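Local coordinates for nuclear polyadenylated RNA-binding protein NAB2 (Saccharomyces cerevisiae, PDB 2V75), which binds the poly(A) tails of mRNAs and pre-mRNAs, protecting them from the exosome and helping to control tail length and nuclear export, at residues D50-A53 / S54-S58; L75-Q79 / Q80-A84. All blocks are in the same frame, centred on the assembly; numbering follows the deposited sequence.

Contact 1 (D50-A53 / S54-S58)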
ATOM      1  N   ASP A  50       5.438  10.486   4.280  1.00 43.83           N
ATOM      2  CA  ASP A  50       5.623  11.324   5.470  1.00 46.29           C
ATOM      3  C   ASP A  50       4.702  10.930   6.638  1.00 40.30           C
ATOM      4  O   ASP A  50       5.177  10.765   7.757  1.00 44.88           O
ATOM      5  CB  ASP A  50       5.366  12.791   5.136  1.00 44.21           C
ATOM      6  CG  ASP A  50       6.503  13.435   4.427  1.00 52.49           C
ATOM      7  OD1 ASP A  50       7.592  12.812   4.381  1.00 50.30           O
ATOM      8  OD2 ASP A  50       6.300  14.585   3.949  1.00 51.95           O
ATOM      9  N   GLU A  51       3.398  10.783   6.385  1.00 43.40           N
ATOM     10  CA  GLU A  51       2.430  10.523   7.423  1.00 43.63           C
ATOM     11  C   GLU A  51       2.700   9.141   7.991  1.00 40.78           C
ATOM     12  O   GLU A  51       2.697   8.975   9.213  1.00 41.55           O
ATOM     13  CB  GLU A  51       0.983  10.686   6.925  1.00 43.00           C
ATOM     14  CG  GLU A  51      -0.127  10.183   7.821  1.00 56.27           C
ATOM     15  CD  GLU A  51      -0.635  11.221   8.819  1.00 58.31           C
ATOM     16  OE1 GLU A  51       0.135  12.166   9.109  1.00 53.35           O
ATOM     17  OE2 GLU A  51      -1.790  11.080   9.292  1.00 63.03           O
ATOM     18  N   LEU A  52       2.966   8.155   7.142  1.00 36.17           N
ATOM     19  CA  LEU A  52       3.210   6.792   7.614  1.00 36.19           C
ATOM     20  C   LEU A  52       4.490   6.713   8.484  1.00 37.24           C
ATOM     21  O   LEU A  52       4.543   5.997   9.497  1.00 35.21           O
ATOM     22  CB  LEU A  52       3.334   5.829   6.438  1.00 37.26           C
ATOM     23  CG  LEU A  52       2.074   5.621   5.607  1.00 41.14           C
ATOM     24  CD1 LEU A  52       2.391   4.851   4.251  1.00 41.09           C
ATOM     25  CD2 LEU A  52       1.075   4.959   6.468  1.00 35.94           C
ATOM     26  N   ALA A  53       5.508   7.428   8.044  1.00 36.74           N
ATOM     27  CA  ALA A  53       6.764   7.519   8.782  1.00 39.72           C
ATOM     28  C   ALA A  53       6.580   8.123  10.167  1.00 41.08           C
ATOM     29  O   ALA A  53       7.331   7.790  11.100  1.00 37.63           O
ATOM     30  CB  ALA A  53       7.799   8.317   8.024  1.00 34.84           C
ATOM     31  N   SER A  54       5.648   9.067  10.284  1.00 36.81           N
ATOM     32  CA  SER A  54       5.287   9.597  11.584  1.00 38.31           C
ATOM     33  C   SER A  54       4.570   8.590  12.502  1.00 37.74           C
ATOM     34  O   SER A  54       4.635   8.716  13.692  1.00 35.95           O
ATOM     35  CB  SER A  54       4.478  10.887  11.443  1.00 42.42           C
ATOM     36  OG  SER A  54       3.117  10.647  11.190  1.00 47.17           O
ATOM     37  N   LEU A  55       3.869   7.616  11.946  1.00 34.68           N
ATOM     38  CA  LEU A  55       3.172   6.597  12.718  1.00 36.00           C
ATOM     39  C   LEU A  55       3.933   5.305  13.066  1.00 33.46           C
ATOM     40  O   LEU A  55       3.652   4.653  14.077  1.00 34.48           O
ATOM     41  CB  LEU A  55       1.905   6.202  11.970  1.00 36.58           C
ATOM     42  CG  LEU A  55       0.677   6.982  12.473  1.00 42.88           C
ATOM     43  CD1 LEU A  55       0.765   8.436  12.039  1.00 42.76           C
ATOM     44  CD2 LEU A  55      -0.546   6.288  11.899  1.00 45.45           C
ATOM     45  N   PHE A  56       4.888   4.941  12.230  1.00 33.33           N
ATOM     46  CA  PHE A  56       5.506   3.624  12.302  1.00 36.02           C
ATOM     47  C   PHE A  56       7.035   3.784  12.175  1.00 40.03           C
ATOM     48  O   PHE A  56       7.509   3.947  11.077  1.00 32.81           O
ATOM     49  CB  PHE A  56       4.982   2.764  11.158  1.00 36.76           C
ATOM     50  CG  PHE A  56       3.467   2.668  11.162  1.00 38.07           C
ATOM     51  CD1 PHE A  56       2.822   1.966  12.165  1.00 42.60           C
ATOM     52  CD2 PHE A  56       2.732   3.323  10.181  1.00 44.30           C
ATOM     53  CE1 PHE A  56       1.401   1.885  12.191  1.00 40.42           C
ATOM     54  CE2 PHE A  56       1.336   3.282  10.218  1.00 43.61           C
ATOM     55  CZ  PHE A  56       0.709   2.584  11.224  1.00 38.82           C
ATOM     56  N   ASP A  57       7.744   3.767  13.295  1.00 43.40           N
ATOM     57  CA  ASP A  57       9.202   3.844  13.314  1.00 38.92           C
ATOM     58  C   ASP A  57       9.914   2.499  13.116  1.00 35.97           C
ATOM     59  O   ASP A  57      11.151   2.452  13.031  1.00 39.43           O
ATOM     60  CB  ASP A  57       9.676   4.528  14.581  1.00 41.41           C
ATOM     61  CG  ASP A  57       9.138   3.880  15.842  1.00 43.96           C
ATOM     62  OD1 ASP A  57       8.525   2.774  15.751  1.00 46.13           O
ATOM     63  OD2 ASP A  57       9.315   4.497  16.920  1.00 49.67           O
ATOM     64  N   SER A  58       9.137   1.428  13.018  1.00 35.22           N
ATOM     65  CA  SER A  58       9.638   0.081  12.771  1.00 39.26           C
ATOM     66  C   SER A  58       9.832  -0.246  11.283  1.00 35.70           C
ATOM     67  O   SER A  58      10.334  -1.324  10.954  1.00 39.18           O
ATOM     68  CB  SER A  58       8.634  -0.906  13.397  1.00 44.35           C
ATOM     69  OG  SER A  58       7.305  -0.591  12.933  1.00 49.00           O
TER
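At the C-terminal end of helix 45-55, S54, L55 and F56 bond back to the carbonyls of D50, E51 and L52. S54 N donates to D50 O at 3.1 Å. L55 N makes two weak bonds, to E51 O and to L52 O. F56 N then closes the turn on L52 O at 3.0 Å, nearly in line with the C=O bond, before the F56 backbone leaves the helical region. The side chain of S54 bends back over the same turn. Its OG, set between its own backbone N and carbonyl carbon (chi1 82°), donates to E51 O at 2.6 Å. The carbonyl of E51 thus takes a hydroxyl as well as the weak amide bond, while L55 CD1 rests 3.5 Å from E51 O. The polar end of E51 is engaged away from the turn, by the hydroxyl of Y34. The F56 ring lies alongside the L52 side chain, the two crossing obliquely: with CG anti to the carbonyl carbon (chi1 -56°), F56 CD2 comes 3.3 Å from L52 O and CE2 reaches L52 CD2 at 4.1 Å. One ring face is covered by L55 CB, offset toward the rim. The carboxylate of D50, which is exposed, forms a salt bridge with R61 at the start of helix 61-79. The serine hydroxyl bonded to the carbonyl three residues back is a common intrahelical interaction, while buried L52 and F56 pack the helix end into this all-helical domain of the PWI-like clan, L52 on I35, L64 and V68, F56 on V31 of helix 28-40.

Contact 2 (L75-Q79 / Q80-A84); sequences LEALQ and QGESA
E76 and Q80 join side chains across the final turn of helix 61-79, and the A77 and L78 carbonyls take the amides of the turn that follows. Q80 NE2 donates to E76 OE2 at 2.7 Å, meeting the lone pair that faces away from the other carboxylate oxygen; the two flat groups are turned 70° apart. E76 reaches this partner because its chain bends at chi2 (55°), whereas Q80 runs extended beyond CG. The Q80 backbone N donates to E76 O at 3.0 Å and more weakly to A77 O. The turn is a Schellman motif: G81, at the positive phi that glycine readily takes, donates from N to L78 O at 2.8 Å, from well above the carbonyl plane, and E82 N reaches back to A77 O at 3.0 Å. L78 O has a second donor, a water 2.6 Å away, which also donates to E82 O and so ties the helix end to the outgoing chain. E82 turns its carboxylate back on the next peptide, OE1 accepting from S83 N at 3.0 Å. S83 then caps the following helix, its OG bonded to N86 N. Apolar contacts run alongside: A77 CB meets E82 CB, and L78 CD2 lies 4.2 Å from A84 CB, while I87 packs on A77, L78 and E82. The A77 and L78 carbonyls are thus met by turn amides and, for L78, by a water, and the end of one helix and the start of the next are held by these bonds together with the E82 and S83 side chains.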
ATOM      1  N   LEU A  75      -3.836   1.296  -7.817  1.00 37.70           N
ATOM      2  CA  LEU A  75      -5.074   2.053  -7.964  1.00 38.22           C
ATOM      3  C   LEU A  75      -5.296   2.463  -9.430  1.00 37.41           C
ATOM      4  O   LEU A  75      -6.393   2.307  -9.962  1.00 35.45           O
ATOM      5  CB  LEU A  75      -5.048   3.269  -7.018  1.00 40.70           C
ATOM      6  CG  LEU A  75      -6.270   4.198  -7.054  1.00 39.90           C
ATOM      7  CD1 LEU A  75      -7.575   3.414  -6.778  1.00 43.24           C
ATOM      8  CD2 LEU A  75      -6.064   5.385  -6.072  1.00 43.26           C
ATOM      9  N   GLU A  76      -4.267   3.015 -10.085  1.00 35.48           N
ATOM     10  CA  GLU A  76      -4.362   3.442 -11.447  1.00 38.55           C
ATOM     11  C   GLU A  76      -4.676   2.254 -12.322  1.00 35.72           C
ATOM     12  O   GLU A  76      -5.581   2.298 -13.148  1.00 36.32           O
ATOM     13  CB  GLU A  76      -3.051   4.093 -11.898  1.00 37.44           C
ATOM     14  CG  GLU A  76      -3.095   4.568 -13.338  1.00 40.77           C
ATOM     15  CD  GLU A  76      -4.257   5.513 -13.638  1.00 44.62           C
ATOM     16  OE1 GLU A  76      -4.630   6.345 -12.778  1.00 42.79           O
ATOM     17  OE2 GLU A  76      -4.744   5.455 -14.780  1.00 40.53           O
ATOM     18  N   ALA A  77      -3.971   1.149 -12.084  1.00 38.39           N
ATOM     19  CA  ALA A  77      -4.183  -0.083 -12.834  1.00 35.86           C
ATOM     20  C   ALA A  77      -5.611  -0.571 -12.716  1.00 35.68           C
ATOM     21  O   ALA A  77      -6.273  -0.894 -13.700  1.00 37.85           O
ATOM     22  CB  ALA A  77      -3.213  -1.163 -12.400  1.00 40.42           C
ATOM     23  N   LEU A  78      -6.117  -0.605 -11.490  1.00 38.20           N
ATOM     24  CA  LEU A  78      -7.506  -0.913 -11.289  1.00 38.14           C
ATOM     25  C   LEU A  78      -8.471  -0.024 -12.108  1.00 38.02           C
ATOM     26  O   LEU A  78      -9.393  -0.553 -12.746  1.00 35.98           O
ATOM     27  CB  LEU A  78      -7.838  -0.814  -9.810  1.00 35.49           C
ATOM     28  CG  LEU A  78      -7.239  -1.904  -8.912  1.00 39.59           C
ATOM     29  CD1 LEU A  78      -7.478  -1.455  -7.486  1.00 39.34           C
ATOM     30  CD2 LEU A  78      -7.926  -3.281  -9.207  1.00 44.36           C
ATOM     31  N   GLN A  79      -8.284   1.297 -12.052  1.00 36.38           N
ATOM     32  CA  GLN A  79      -9.082   2.254 -12.846  1.00 42.41           C
ATOM     33  C   GLN A  79      -9.030   2.006 -14.359  1.00 36.98           C
ATOM     34  O   GLN A  79      -9.992   2.261 -15.086  1.00 32.74           O
ATOM     35  CB  GLN A  79      -8.659   3.696 -12.513  1.00 48.47           C
ATOM     36  CG  GLN A  79      -9.157   4.184 -11.138  1.00 49.98           C
ATOM     37  CD  GLN A  79      -8.404   5.400 -10.603  1.00 56.75           C
ATOM     38  OE1 GLN A  79      -7.289   5.704 -11.034  1.00 60.66           O
ATOM     39  NE2 GLN A  79      -9.012   6.099  -9.649  1.00 60.72           N
ATOM     40  N   GLN A  80      -7.918   1.464 -14.837  1.00 34.67           N
ATOM     41  CA  GLN A  80      -7.768   1.138 -16.240  1.00 43.13           C
ATOM     42  C   GLN A  80      -8.364  -0.230 -16.544  1.00 46.32           C
ATOM     43  O   GLN A  80      -8.360  -0.677 -17.685  1.00 38.17           O
ATOM     44  CB  GLN A  80      -6.291   1.198 -16.605  1.00 40.12           C
ATOM     45  CG  GLN A  80      -5.737   2.589 -16.431  1.00 41.70           C
ATOM     46  CD  GLN A  80      -4.259   2.664 -16.791  1.00 49.53           C
ATOM     47  OE1 GLN A  80      -3.659   1.681 -17.237  1.00 55.26           O
ATOM     48  NE2 GLN A  80      -3.666   3.838 -16.597  1.00 48.63           N
ATOM     49  N   GLY A  81      -8.874  -0.900 -15.514  1.00 41.89           N
ATOM     50  CA  GLY A  81      -9.647  -2.121 -15.706  1.00 41.00           C
ATOM     51  C   GLY A  81      -8.885  -3.407 -15.464  1.00 41.02           C
ATOM     52  O   GLY A  81      -9.409  -4.500 -15.719  1.00 37.85           O
ATOM     53  N   GLU A  82      -7.657  -3.289 -14.970  1.00 48.41           N
ATOM     54  CA  GLU A  82      -6.872  -4.452 -14.602  1.00 45.19           C
ATOM     55  C   GLU A  82      -7.577  -5.142 -13.435  1.00 42.71           C
ATOM     56  O   GLU A  82      -8.171  -4.485 -12.578  1.00 44.40           O
ATOM     57  CB  GLU A  82      -5.450  -4.002 -14.263  1.00 48.82           C
ATOM     58  CG  GLU A  82      -4.550  -5.031 -13.580  1.00 56.66           C
ATOM     59  CD  GLU A  82      -4.163  -6.200 -14.467  1.00 64.59           C
ATOM     60  OE1 GLU A  82      -5.053  -6.768 -15.141  1.00 59.59           O
ATOM     61  OE2 GLU A  82      -2.962  -6.565 -14.451  1.00 72.66           O
ATOM     62  N   SER A  83      -7.544  -6.472 -13.414  1.00 42.35           N
ATOM     63  CA  SER A  83      -8.228  -7.230 -12.368  1.00 44.26           C
ATOM     64  C   SER A  83      -7.413  -7.236 -11.053  1.00 36.59           C
ATOM     65  O   SER A  83      -6.165  -7.283 -11.066  1.00 37.92           O
ATOM     66  CB  SER A  83      -8.567  -8.672 -12.881  1.00 41.44           C
ATOM     67  OG  SER A  83      -7.467  -9.564 -12.562  1.00 51.18           O
ATOM     68  N   ALA A  84      -8.078  -7.136  -9.898  1.00 40.76           N
ATOM     69  CA  ALA A  84      -7.403  -7.226  -8.608  1.00 39.45           C
ATOM     70  C   ALA A  84      -6.636  -8.549  -8.433  1.00 41.97           C
ATOM     71  O   ALA A  84      -5.546  -8.547  -7.881  1.00 38.94           O
ATOM     72  CB  ALA A  84      -8.400  -7.071  -7.435  1.00 39.76           C
TER
HETATM   73  O   HOH W   1     -10.480  -2.864 -12.128  1.00 52.57           O

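How the contacts relate
Contact 1 closes before contact 2 opens along the chain, and each lies at the C-terminal end of a helix: 45-55 for D50-S58, 61-79 for L75-A84. These helices follow one another in sequence, and helix 61-79 runs from beside contact 1, where its first turns touch helix 45-55, to contact 2 at its far end. Their centres are about 27 Å apart, on opposite sides of the chain's centre, and their nearest atoms about 13 Å, with no touch. Both belong to the single N-terminal domain required for nuclear export, where they lead the chain between successive helices: contact 1 toward helix 61-79, contact 2 into helix 84-93.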